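Local coordinates for protein proline-tRNA synthetase class II aaRS (Ybak RNA binding domain plus tRNA synthetase) (Cryptosporidium parvum, PDB 5XIO) that probably joins L-proline to its cognate tRNA at the expense of ATP, this piece carrying the class II catalytic core, the anticodon-binding domain and the C-terminal zinc-binding domain, at residues 64-69 and 106-111; 135-140 and 156-161; 229-234 and 257-262. All coordinates share one frame; numbering follows the deposited sequence.

In the fold
All three interactions belong to the catalytic part of the synthetase and come in sequence along the chain. Interaction 1 joins the loop 64-69 to the end of strand 99-107 and the turn after it; its centre lies about 8 Å from that of interaction 2, the pair of strands 131-140 and 155-165. Strand 155-165 pairs in turn with strand 252-263, which forms interaction 3 with strand 223-234, the centres of interactions 2 and 3 being about 14 Å apart. The three contacts surround one pocket, where halofuginone, touching all of them, and the ATP analogue, touching interactions 2 and 3, are bound together. Interactions 1 and 2 also join that pocket to the dimer interface.

Interaction 1 of 3, residues 64-69 and 106-111; sequences NAYFPI and AIRPTS. With HFG (7-bromo-6-chloro-3-{3-[(2R,3S)-3-hydroxypiperidin-2-yl]-2-oxopropyl}quinazolin-4(3H)-one), chain C.
Arg108 turns its CG away from its own backbone N (chi1 153°) and then bends at chi2 and chi3, which folds the guanidinium back over the loop 64-69; Tyr66, with CG likewise opposite the backbone N (chi1 -172°), swings its phenol to meet it. Ring and guanidinium planes stand 83° apart. NH2 of Arg108 gives a nearly straight but weak, long hydrogen bond to Tyr66 OH and a second weak one to Phe67 O at 3.1 Å, both from the edge of the guanidinium. Ile69 CA lies over the centre of one guanidinium face, 3.7 Å above the plane, while Ile69 CG1 touches Arg108 NH1 at 3.7 Å. These contacts, with a weak bond from NH1 to Ser138 O, probably limit the rotation of the group. The backbones are joined directly by Arg108 N and Ile69 O, 2.9 Å apart, with the donor nearly in line with the carbonyl bond. A water between the loops donates to Pro68 O at 2.7 Å and hydrogen-bonds Ser111 OG. Tyr66 OH has its stronger partner in Glu155 of the second subunit, so the same phenol links this loop to the dimer interface. Past Arg108 the chain enters the ligand pocket. Pro109 CG packs against the chlorine CL1 of halofuginone at 3.9 Å, and Thr110 OG1 accepts a hydrogen bond from the piperidine N1' at 3.0 Å. Glu112 bonds the inhibitor too, and the run Thr110-Ser111-Glu112 is consistent with the TxE loop of prolyl-tRNA synthetases.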
# COMPACT_ATOMS: atom_id res chain seq x y z
N ASN A 64 -9.62 4.30 -5.80
CA ASN A 64 -8.16 4.31 -5.74
C ASN A 64 -7.45 4.17 -7.11
O ASN A 64 -7.95 3.46 -8.06
CB ASN A 64 -7.65 3.23 -4.76
CG ASN A 64 -7.97 3.54 -3.29
OD1 ASN A 64 -8.13 4.68 -2.88
ND2 ASN A 64 -8.04 2.52 -2.49
N ALA A 65 -6.27 4.85 -7.20
CA ALA A 65 -5.41 4.72 -8.38
C ALA A 65 -3.96 4.87 -8.05
O ALA A 65 -3.61 5.13 -6.93
CB ALA A 65 -5.81 5.75 -9.43
N TYR A 66 -3.08 4.71 -9.02
CA TYR A 66 -1.70 4.98 -8.74
C TYR A 66 -1.03 5.70 -9.88
O TYR A 66 -0.92 5.15 -10.95
CB TYR A 66 -0.97 3.66 -8.43
CG TYR A 66 0.40 3.91 -7.97
CD1 TYR A 66 0.63 4.30 -6.66
CD2 TYR A 66 1.45 3.87 -8.83
CE1 TYR A 66 1.92 4.58 -6.20
CE2 TYR A 66 2.71 4.17 -8.42
CZ TYR A 66 2.95 4.53 -7.07
OH TYR A 66 4.23 4.83 -6.64
N PHE A 67 -0.54 6.91 -9.63
CA PHE A 67 0.15 7.75 -10.62
C PHE A 67 1.66 7.64 -10.41
O PHE A 67 2.08 7.23 -9.37
CB PHE A 67 -0.28 9.20 -10.44
CG PHE A 67 -1.67 9.52 -11.00
CD1 PHE A 67 -2.80 9.10 -10.34
CD2 PHE A 67 -1.82 10.28 -12.17
CE1 PHE A 67 -4.06 9.41 -10.83
CE2 PHE A 67 -3.07 10.59 -12.65
CZ PHE A 67 -4.21 10.15 -11.98
N PRO A 68 2.49 8.06 -11.39
CA PRO A 68 3.94 7.79 -11.26
C PRO A 68 4.72 8.54 -10.19
O PRO A 68 4.28 9.56 -9.71
CB PRO A 68 4.48 8.17 -12.63
CG PRO A 68 3.31 7.98 -13.55
CD PRO A 68 2.15 8.50 -12.75
N ILE A 69 5.88 8.03 -9.79
CA ILE A 69 6.61 8.75 -8.79
C ILE A 69 7.39 9.95 -9.34
O ILE A 69 7.81 10.84 -8.58
CB ILE A 69 7.54 7.77 -8.03
CG1 ILE A 69 8.29 8.43 -6.92
CG2 ILE A 69 8.58 7.10 -8.92
CD1 ILE A 69 9.13 7.39 -6.17
N ALA A 106 12.07 14.94 -11.25
CA ALA A 106 11.80 15.14 -9.84
C ALA A 106 11.03 14.01 -9.26
O ALA A 106 10.04 13.54 -9.86
CB ALA A 106 11.00 16.40 -9.64
N ILE A 107 11.46 13.62 -8.06
CA ILE A 107 10.66 12.82 -7.20
C ILE A 107 9.52 13.64 -6.63
O ILE A 107 9.66 14.79 -6.13
CB ILE A 107 11.41 12.26 -6.01
CG1 ILE A 107 12.39 11.23 -6.44
CG2 ILE A 107 10.46 11.49 -5.08
CD1 ILE A 107 13.47 11.04 -5.37
N ARG A 108 8.36 13.03 -6.74
CA ARG A 108 7.09 13.58 -6.34
C ARG A 108 6.95 14.10 -4.91
O ARG A 108 7.07 13.40 -3.97
CB ARG A 108 6.03 12.54 -6.72
CG ARG A 108 4.75 12.49 -5.97
CD ARG A 108 4.65 11.15 -5.29
NE ARG A 108 3.92 10.19 -6.07
CZ ARG A 108 4.11 8.90 -5.98
NH1 ARG A 108 4.99 8.42 -5.14
NH2 ARG A 108 3.42 8.09 -6.72
N PRO A 109 6.71 15.38 -4.81
CA PRO A 109 6.51 16.02 -3.53
C PRO A 109 5.05 16.16 -3.16
O PRO A 109 4.78 16.40 -2.05
CB PRO A 109 7.09 17.39 -3.76
CG PRO A 109 6.83 17.65 -5.16
CD PRO A 109 6.94 16.36 -5.87
N THR A 110 4.19 16.01 -4.13
CA THR A 110 2.73 16.08 -4.17
C THR A 110 2.34 15.84 -5.64
O THR A 110 3.09 16.09 -6.53
CB THR A 110 2.16 17.38 -3.55
OG1 THR A 110 0.77 17.29 -3.40
CG2 THR A 110 2.55 18.55 -4.31
N SER A 111 1.12 15.40 -5.86
CA SER A 111 0.70 15.03 -7.17
C SER A 111 -0.13 15.90 -8.08
O SER A 111 -0.53 15.44 -9.08
CB SER A 111 0.06 13.68 -7.06
OG SER A 111 1.06 12.76 -7.01
O4' HFG C . 0.80 19.37 -0.81
C21 HFG C . 0.26 20.44 -0.76
C3' HFG C . -1.23 20.63 -1.04
C2' HFG C . -2.01 19.32 -0.95
N1' HFG C . -1.69 18.40 -2.03
C6' HFG C . -2.58 17.25 -2.01
C5' HFG C . -2.54 16.52 -0.67
C4' HFG C . -2.79 17.49 0.47
C39 HFG C . -1.83 18.64 0.39
O7' HFG C . -2.10 19.55 1.45
C1' HFG C . 1.02 21.72 -0.43
N3 HFG C . 2.46 21.52 -0.61
C4 HFG C . 2.99 21.68 -1.88
O11 HFG C . 2.31 21.95 -2.82
C10 HFG C . 4.43 21.44 -1.97
C5 HFG C . 5.10 21.54 -3.18
C2 HFG C . 3.25 21.22 0.43
N1 HFG C . 4.50 21.01 0.40
C9 HFG C . 5.14 21.11 -0.83
C8 HFG C . 6.51 20.88 -0.90
C7 HFG C . 7.19 20.99 -2.10
BR1 HFG C . 9.05 20.63 -2.12
C6 HFG C . 6.47 21.32 -3.25
CL1 HFG C . 7.25 21.47 -4.76
O HOH W 1 2.33 10.48 -8.03

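Interaction 2 of 3, residues 135-140 and 156-161. With ANP (phosphoaminophosphonic acid-adenylate ester), chain E; HFG (7-bromo-6-chloro-3-{3-[(2R,3S)-3-hydroxypiperidin-2-yl]-2-oxopropyl}quinazolin-4(3H)-one), chain C.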
# COMPACT_ATOMS: atom_id res chain seq x y z
N GLN A 135 -4.91 8.22 -3.93
CA GLN A 135 -3.86 7.25 -3.93
C GLN A 135 -3.08 7.20 -2.59
O GLN A 135 -2.89 8.20 -1.90
CB GLN A 135 -2.94 7.51 -5.10
CG GLN A 135 -2.30 8.88 -5.16
CD GLN A 135 -1.17 9.02 -6.23
OE1 GLN A 135 -0.95 8.17 -7.07
NE2 GLN A 135 -0.45 10.15 -6.16
N TRP A 136 -2.66 5.99 -2.25
CA TRP A 136 -1.75 5.68 -1.11
C TRP A 136 -0.33 5.59 -1.70
O TRP A 136 -0.07 4.83 -2.63
CB TRP A 136 -2.19 4.34 -0.48
CG TRP A 136 -3.57 4.37 0.21
CD1 TRP A 136 -4.79 3.93 -0.31
CD2 TRP A 136 -3.85 4.85 1.52
NE1 TRP A 136 -5.79 4.18 0.59
CE2 TRP A 136 -5.24 4.72 1.73
CE3 TRP A 136 -3.06 5.38 2.56
CZ2 TRP A 136 -5.85 5.10 2.94
CZ3 TRP A 136 -3.67 5.79 3.73
CH2 TRP A 136 -5.06 5.64 3.91
N THR A 137 0.58 6.44 -1.24
CA THR A 137 1.93 6.55 -1.86
C THR A 137 2.96 7.02 -0.79
O THR A 137 2.62 7.33 0.35
CB THR A 137 1.95 7.58 -3.04
OG1 THR A 137 1.81 8.92 -2.54
CG2 THR A 137 0.76 7.46 -4.02
N SER A 138 4.21 7.08 -1.19
CA SER A 138 5.18 7.75 -0.44
C SER A 138 5.51 9.01 -1.14
O SER A 138 5.26 9.16 -2.31
CB SER A 138 6.41 6.89 -0.20
OG SER A 138 7.30 6.85 -1.28
N ILE A 139 6.05 9.91 -0.35
CA ILE A 139 6.36 11.28 -0.66
C ILE A 139 7.79 11.56 -0.09
O ILE A 139 8.17 11.07 1.04
CB ILE A 139 5.37 12.15 0.04
CG1 ILE A 139 4.01 12.01 -0.57
CG2 ILE A 139 5.78 13.59 -0.04
CD1 ILE A 139 3.81 12.71 -1.92
N VAL A 140 8.58 12.29 -0.90
CA VAL A 140 9.84 12.84 -0.48
C VAL A 140 9.86 14.32 -0.52
O VAL A 140 9.44 14.93 -1.51
CB VAL A 140 10.97 12.39 -1.40
CG1 VAL A 140 12.29 13.08 -1.03
CG2 VAL A 140 11.11 10.87 -1.32
N PHE A 156 7.90 10.23 3.86
CA PHE A 156 6.76 9.83 4.68
C PHE A 156 5.74 9.10 3.86
O PHE A 156 5.80 9.13 2.61
CB PHE A 156 6.13 11.01 5.42
CG PHE A 156 5.71 12.17 4.56
CD1 PHE A 156 4.49 12.19 3.92
CD2 PHE A 156 6.47 13.29 4.49
CE1 PHE A 156 4.08 13.27 3.22
CE2 PHE A 156 6.08 14.37 3.72
CZ PHE A 156 4.89 14.35 3.09
N LEU A 157 4.80 8.42 4.53
CA LEU A 157 3.65 7.80 3.78
C LEU A 157 2.38 8.58 3.94
O LEU A 157 2.14 9.14 5.01
CB LEU A 157 3.38 6.39 4.27
CG LEU A 157 4.54 5.42 4.25
CD1 LEU A 157 4.16 4.11 4.83
CD2 LEU A 157 5.02 5.22 2.80
N TRP A 158 1.54 8.62 2.89
CA TRP A 158 0.24 9.32 3.01
C TRP A 158 -0.84 8.80 2.07
O TRP A 158 -0.60 7.92 1.23
CB TRP A 158 0.43 10.83 2.80
CG TRP A 158 0.51 11.36 1.34
CD1 TRP A 158 0.61 10.65 0.17
CD2 TRP A 158 0.54 12.74 0.96
NE1 TRP A 158 0.74 11.52 -0.93
CE2 TRP A 158 0.68 12.80 -0.47
CE3 TRP A 158 0.52 13.93 1.68
CZ2 TRP A 158 0.75 13.98 -1.17
CZ3 TRP A 158 0.58 15.10 0.99
CH2 TRP A 158 0.68 15.13 -0.44
N GLN A 159 -2.03 9.34 2.20
CA GLN A 159 -2.96 9.33 1.08
C GLN A 159 -3.14 10.78 0.62
O GLN A 159 -3.00 11.67 1.41
CB GLN A 159 -4.31 8.65 1.41
CG GLN A 159 -5.02 9.19 2.64
CD GLN A 159 -5.71 10.49 2.47
OE1 GLN A 159 -5.82 11.25 3.45
NE2 GLN A 159 -6.28 10.76 1.25
N GLU A 160 -3.39 10.98 -0.67
CA GLU A 160 -3.83 12.29 -1.17
C GLU A 160 -5.10 12.07 -1.98
O GLU A 160 -5.09 11.25 -2.91
CB GLU A 160 -2.78 12.95 -2.05
CG GLU A 160 -2.03 12.08 -3.04
CD GLU A 160 -1.03 12.90 -3.83
OE1 GLU A 160 -1.31 14.12 -4.15
OE2 GLU A 160 0.06 12.36 -4.15
N GLY A 161 -6.17 12.77 -1.61
CA GLY A 161 -7.43 12.72 -2.35
C GLY A 161 -7.57 14.01 -3.21
O GLY A 161 -7.17 15.09 -2.76
PG ANP E . 3.38 21.59 7.31
O1G ANP E . 2.90 21.07 8.57
O2G ANP E . 4.16 22.92 7.50
O3G ANP E . 4.40 20.62 6.67
PB ANP E . 2.37 21.67 4.80
O1B ANP E . 3.86 21.64 4.41
O2B ANP E . 1.63 22.57 3.96
N3B ANP E . 2.08 21.82 6.35
PA ANP E . 0.74 19.66 3.42
O1A ANP E . 1.35 19.56 2.14
O2A ANP E . -0.48 20.44 3.54
O3A ANP E . 1.81 20.22 4.46
O5' ANP E . 0.50 18.20 3.96
C5' ANP E . -0.64 17.85 4.74
C4' ANP E . -0.26 17.05 5.99
O4' ANP E . 0.97 16.34 5.83
C3' ANP E . 0.06 18.09 7.04
O3' ANP E . -1.15 18.57 7.65
C2' ANP E . 0.94 17.35 8.03
O2' ANP E . 0.16 16.68 9.03
C1' ANP E . 1.61 16.30 7.13
N9 ANP E . 3.05 16.56 6.92
C8 ANP E . 3.61 17.62 6.27
N7 ANP E . 4.93 17.58 6.17
C5 ANP E . 5.23 16.37 6.78
C6 ANP E . 6.44 15.69 7.01
N6 ANP E . 7.62 16.20 6.64
N1 ANP E . 6.43 14.51 7.63
C2 ANP E . 5.27 14.01 8.01
N3 ANP E . 4.07 14.55 7.86
C4 ANP E . 4.08 15.73 7.22
O4' HFG C . 0.80 19.37 -0.81
C21 HFG C . 0.26 20.44 -0.76
C3' HFG C . -1.23 20.63 -1.04
C2' HFG C . -2.01 19.32 -0.95
N1' HFG C . -1.69 18.40 -2.03
C6' HFG C . -2.58 17.25 -2.01
C5' HFG C . -2.54 16.52 -0.67
C4' HFG C . -2.79 17.49 0.47
C39 HFG C . -1.83 18.64 0.39
O7' HFG C . -2.10 19.55 1.45
C1' HFG C . 1.02 21.72 -0.43
N3 HFG C . 2.46 21.52 -0.61
C4 HFG C . 2.99 21.68 -1.88
O11 HFG C . 2.31 21.95 -2.82
C10 HFG C . 4.43 21.44 -1.97
C5 HFG C . 5.10 21.54 -3.18
C2 HFG C . 3.25 21.22 0.43
N1 HFG C . 4.50 21.01 0.40
C9 HFG C . 5.14 21.11 -0.83
C8 HFG C . 6.51 20.88 -0.90
C7 HFG C . 7.19 20.99 -2.10
BR1 HFG C . 9.05 20.63 -2.12
C6 HFG C . 6.47 21.32 -3.25
CL1 HFG C . 7.25 21.47 -4.76
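Motif 2 of the class II catalytic core, two antiparallel strands 131-140 and 155-165 whose connecting loop side holds the ATP-analogue residues Arg141, Glu143 and Arg152, forms this contact, and one face lines the active-site pocket. Backbone bonds run in pairs through Gln135 with Glu160, Thr137 with Trp158 and Ile139 with Phe156. On the pocket face, Ile139 touches two aromatic rings with different atoms. Its CB sits over the Phe156 ring, 4.0 Å from the centroid, and its CG1 over the five-membered ring of Trp158 at 3.5 Å. CD1 continues onto the benzo part of the indole. The opposite face of Phe156 meets the adenine of the ATP analogue, with CD2 3.4 Å from N1, so the ring lies between Ile139 and the base. Trp158 has Glu160 CB against its other face, and its CH2 approaches the piperidine carbon C5' of halofuginone at 3.5 Å. Thr137 OG1 lies at the indole edge and takes a weak hydrogen bond from NE1, which also bonds Glu160 OE2 weakly. The face carrying Trp136, Ser138, Leu157 and Gln159 packs on helix 40-58 and on Tyr66 of the second subunit. There Gln159 CB stands over the six-membered ring of Trp136, a CH-pi contact 11° off the ring normal. Gln159 OE1 reaches Tyr182, while Trp136 NE1 bonds Asp54. The carboxylate of Glu160 has several partners: His162 at OE1, Ser111 OG and Gln135 NE2 at OE2. Gln135 OE1 takes the N-H of Phe67, and its NE2 meets Glu160 OE2 at 3.0 Å from above the carboxylate plane.

Interaction 3 of 3, residues 229-234 and 257-262; sequences TSHLLG and QTSWGL. With HFG (7-bromo-6-chloro-3-{3-[(2R,3S)-3-hydroxypiperidin-2-yl]-2-oxopropyl}quinazolin-4(3H)-one), chain C; ANP (phosphoaminophosphonic acid-adenylate ester), chain E.
His231 leaves the strand with its CB 3.7 Å from Ser259 O, the carbonyl that its own backbone N grips in a nearly straight hydrogen bond of 2.7 Å. The residue stands on the face bearing Thr229 and Ser259, and with CG beside the backbone N and opposite the carbonyl carbon (chi1 -46°) the ring is directed toward the inhibitor. CG stays near Ser259 O, and CD2 passes Ser259 OG at 3.4 Å, the hydroxyl lying near the ring plane. ND1 bonds Thr211, CE1 is 4.1 Å from O7' of halofuginone, and at the tip NE2 donates to that hydroxyl at 3.1 Å and 165°. Bonded at both nitrogens, the ring is fixed in its rotation; it also meets Phe205, the planes at about 45°. Gly261 N lies 3.6 Å from the piperidine carbon C4', a close approach made by bare backbone, while Thr229 OG1 nears C5' of the ATP analogue at 3.5 Å. Away from the ligands the register slips by one residue: Leu233 and Gly234 both face Gln257 in a classic beta bulge. Gln257 O takes the N-H of Leu233 and, weakly, that of Gly234, whose positive phi suits glycine. Leu233 CD1 folds back to Ser259 OG. On the reverse face Trp260 NE1 donates to Thr258 OG1 at 3.0 Å, and that hydroxyl is also hydrogen-bonded to Thr163 OG1. Trp260 and Thr258 pack against helix 168-189 through Tyr182 and Val175, whereas Gln257, Ser259 and Leu233 meet Tyr116 of helix 112-122; strands 210-218 and 155-165 continue the antiparallel sheet on the outer edges of the pair.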
# COMPACT_ATOMS: atom_id res chain seq x y z
N THR A 229 -5.29 18.12 6.59
CA THR A 229 -5.92 19.31 5.95
C THR A 229 -6.74 18.98 4.71
O THR A 229 -6.54 17.91 4.09
CB THR A 229 -4.87 20.28 5.41
OG1 THR A 229 -3.74 19.53 5.01
CG2 THR A 229 -4.44 21.29 6.45
N SER A 230 -7.56 19.93 4.28
CA SER A 230 -8.57 19.66 3.31
C SER A 230 -8.89 20.98 2.65
O SER A 230 -9.38 21.93 3.31
CB SER A 230 -9.77 19.03 4.05
OG SER A 230 -10.90 18.67 3.21
N HIS A 231 -8.62 21.08 1.37
CA HIS A 231 -8.76 22.34 0.63
C HIS A 231 -9.97 22.38 -0.35
O HIS A 231 -10.26 21.40 -1.09
CB HIS A 231 -7.52 22.59 -0.23
CG HIS A 231 -6.23 22.36 0.46
ND1 HIS A 231 -5.71 23.24 1.37
CD2 HIS A 231 -5.34 21.35 0.36
CE1 HIS A 231 -4.55 22.79 1.80
NE2 HIS A 231 -4.30 21.65 1.20
N LEU A 232 -10.64 23.52 -0.36
CA LEU A 232 -11.48 23.94 -1.49
C LEU A 232 -10.63 24.72 -2.42
O LEU A 232 -10.29 25.87 -2.15
CB LEU A 232 -12.64 24.83 -1.05
CG LEU A 232 -13.53 25.33 -2.24
CD1 LEU A 232 -14.12 24.18 -3.09
CD2 LEU A 232 -14.66 26.27 -1.77
N LEU A 233 -10.26 24.09 -3.51
CA LEU A 233 -9.33 24.70 -4.45
C LEU A 233 -10.05 25.63 -5.39
O LEU A 233 -9.44 26.46 -6.03
CB LEU A 233 -8.65 23.59 -5.25
CG LEU A 233 -7.83 22.60 -4.40
CD1 LEU A 233 -7.35 21.43 -5.24
CD2 LEU A 233 -6.63 23.28 -3.74
N GLY A 234 -11.36 25.45 -5.47
CA GLY A 234 -12.23 26.19 -6.37
C GLY A 234 -11.89 25.95 -7.81
O GLY A 234 -11.65 24.78 -8.25
N GLN A 257 -12.74 22.15 -7.76
CA GLN A 257 -11.87 21.08 -7.26
C GLN A 257 -11.63 21.07 -5.74
O GLN A 257 -11.69 22.10 -5.11
CB GLN A 257 -10.53 21.11 -8.02
CG GLN A 257 -10.54 20.41 -9.38
CD GLN A 257 -9.23 20.56 -10.14
OE1 GLN A 257 -9.00 21.57 -10.83
NE2 GLN A 257 -8.34 19.59 -9.99
N THR A 258 -11.39 19.88 -5.17
CA THR A 258 -10.81 19.76 -3.79
C THR A 258 -9.56 18.93 -3.72
O THR A 258 -9.25 18.15 -4.59
CB THR A 258 -11.74 19.07 -2.78
OG1 THR A 258 -11.76 17.64 -3.01
CG2 THR A 258 -13.17 19.59 -2.85
N SER A 259 -8.86 19.05 -2.60
CA SER A 259 -7.82 18.10 -2.27
C SER A 259 -7.59 18.02 -0.79
O SER A 259 -7.95 18.93 -0.06
CB SER A 259 -6.54 18.39 -3.02
OG SER A 259 -5.79 19.40 -2.42
N TRP A 260 -7.01 16.92 -0.35
CA TRP A 260 -6.90 16.59 1.08
C TRP A 260 -5.81 15.48 1.26
O TRP A 260 -5.65 14.58 0.38
CB TRP A 260 -8.25 16.08 1.61
CG TRP A 260 -9.24 15.58 0.57
CD1 TRP A 260 -10.00 16.35 -0.25
CD2 TRP A 260 -9.56 14.22 0.25
NE1 TRP A 260 -10.77 15.56 -1.05
CE2 TRP A 260 -10.51 14.25 -0.78
CE3 TRP A 260 -9.14 12.98 0.74
CZ2 TRP A 260 -11.08 13.10 -1.31
CZ3 TRP A 260 -9.69 11.81 0.17
CH2 TRP A 260 -10.63 11.88 -0.82
N GLY A 261 -5.12 15.52 2.40
CA GLY A 261 -4.05 14.51 2.77
C GLY A 261 -3.89 14.25 4.26
O GLY A 261 -4.13 15.13 5.10
N LEU A 262 -3.50 13.04 4.60
CA LEU A 262 -3.17 12.65 6.03
C LEU A 262 -1.94 11.67 5.98
O LEU A 262 -1.87 10.92 5.02
CB LEU A 262 -4.42 12.01 6.69
CG LEU A 262 -4.24 11.51 8.14
CD1 LEU A 262 -5.57 11.38 8.85
CD2 LEU A 262 -3.53 10.18 8.18
O4' HFG C . 0.80 19.37 -0.81
C21 HFG C . 0.26 20.44 -0.76
C3' HFG C . -1.23 20.63 -1.04
C2' HFG C . -2.01 19.32 -0.95
N1' HFG C . -1.69 18.40 -2.03
C6' HFG C . -2.58 17.25 -2.01
C5' HFG C . -2.54 16.52 -0.67
C4' HFG C . -2.79 17.49 0.47
C39 HFG C . -1.83 18.64 0.39
O7' HFG C . -2.10 19.55 1.45
C1' HFG C . 1.02 21.72 -0.43
N3 HFG C . 2.46 21.52 -0.61
C4 HFG C . 2.99 21.68 -1.88
O11 HFG C . 2.31 21.95 -2.82
C10 HFG C . 4.43 21.44 -1.97
C5 HFG C . 5.10 21.54 -3.18
C2 HFG C . 3.25 21.22 0.43
N1 HFG C . 4.50 21.01 0.40
C9 HFG C . 5.14 21.11 -0.83
C8 HFG C . 6.51 20.88 -0.90
C7 HFG C . 7.19 20.99 -2.10
BR1 HFG C . 9.05 20.63 -2.12
C6 HFG C . 6.47 21.32 -3.25
CL1 HFG C . 7.25 21.47 -4.76
PG ANP E . 3.38 21.59 7.31
O1G ANP E . 2.90 21.07 8.57
O2G ANP E . 4.16 22.92 7.50
O3G ANP E . 4.40 20.62 6.67
PB ANP E . 2.37 21.67 4.80
O1B ANP E . 3.86 21.64 4.41
O2B ANP E . 1.63 22.57 3.96
N3B ANP E . 2.08 21.82 6.35
PA ANP E . 0.74 19.66 3.42
O1A ANP E . 1.35 19.56 2.14
O2A ANP E . -0.48 20.44 3.54
O3A ANP E . 1.81 20.22 4.46
O5' ANP E . 0.50 18.20 3.96
C5' ANP E . -0.64 17.85 4.74
C4' ANP E . -0.26 17.05 5.99
O4' ANP E . 0.97 16.34 5.83
C3' ANP E . 0.06 18.09 7.04
O3' ANP E . -1.15 18.57 7.65
C2' ANP E . 0.94 17.35 8.03
O2' ANP E . 0.16 16.68 9.03
C1' ANP E . 1.61 16.30 7.13
N9 ANP E . 3.05 16.56 6.92
C8 ANP E . 3.61 17.62 6.27
N7 ANP E . 4.93 17.58 6.17
C5 ANP E . 5.23 16.37 6.78
C6 ANP E . 6.44 15.69 7.01
N6 ANP E . 7.62 16.20 6.64
N1 ANP E . 6.43 14.51 7.63
C2 ANP E . 5.27 14.01 8.01
N3 ANP E . 4.07 14.55 7.86
C4 ANP E . 4.08 15.73 7.22
O HOH W 2 -9.60 24.09 -9.46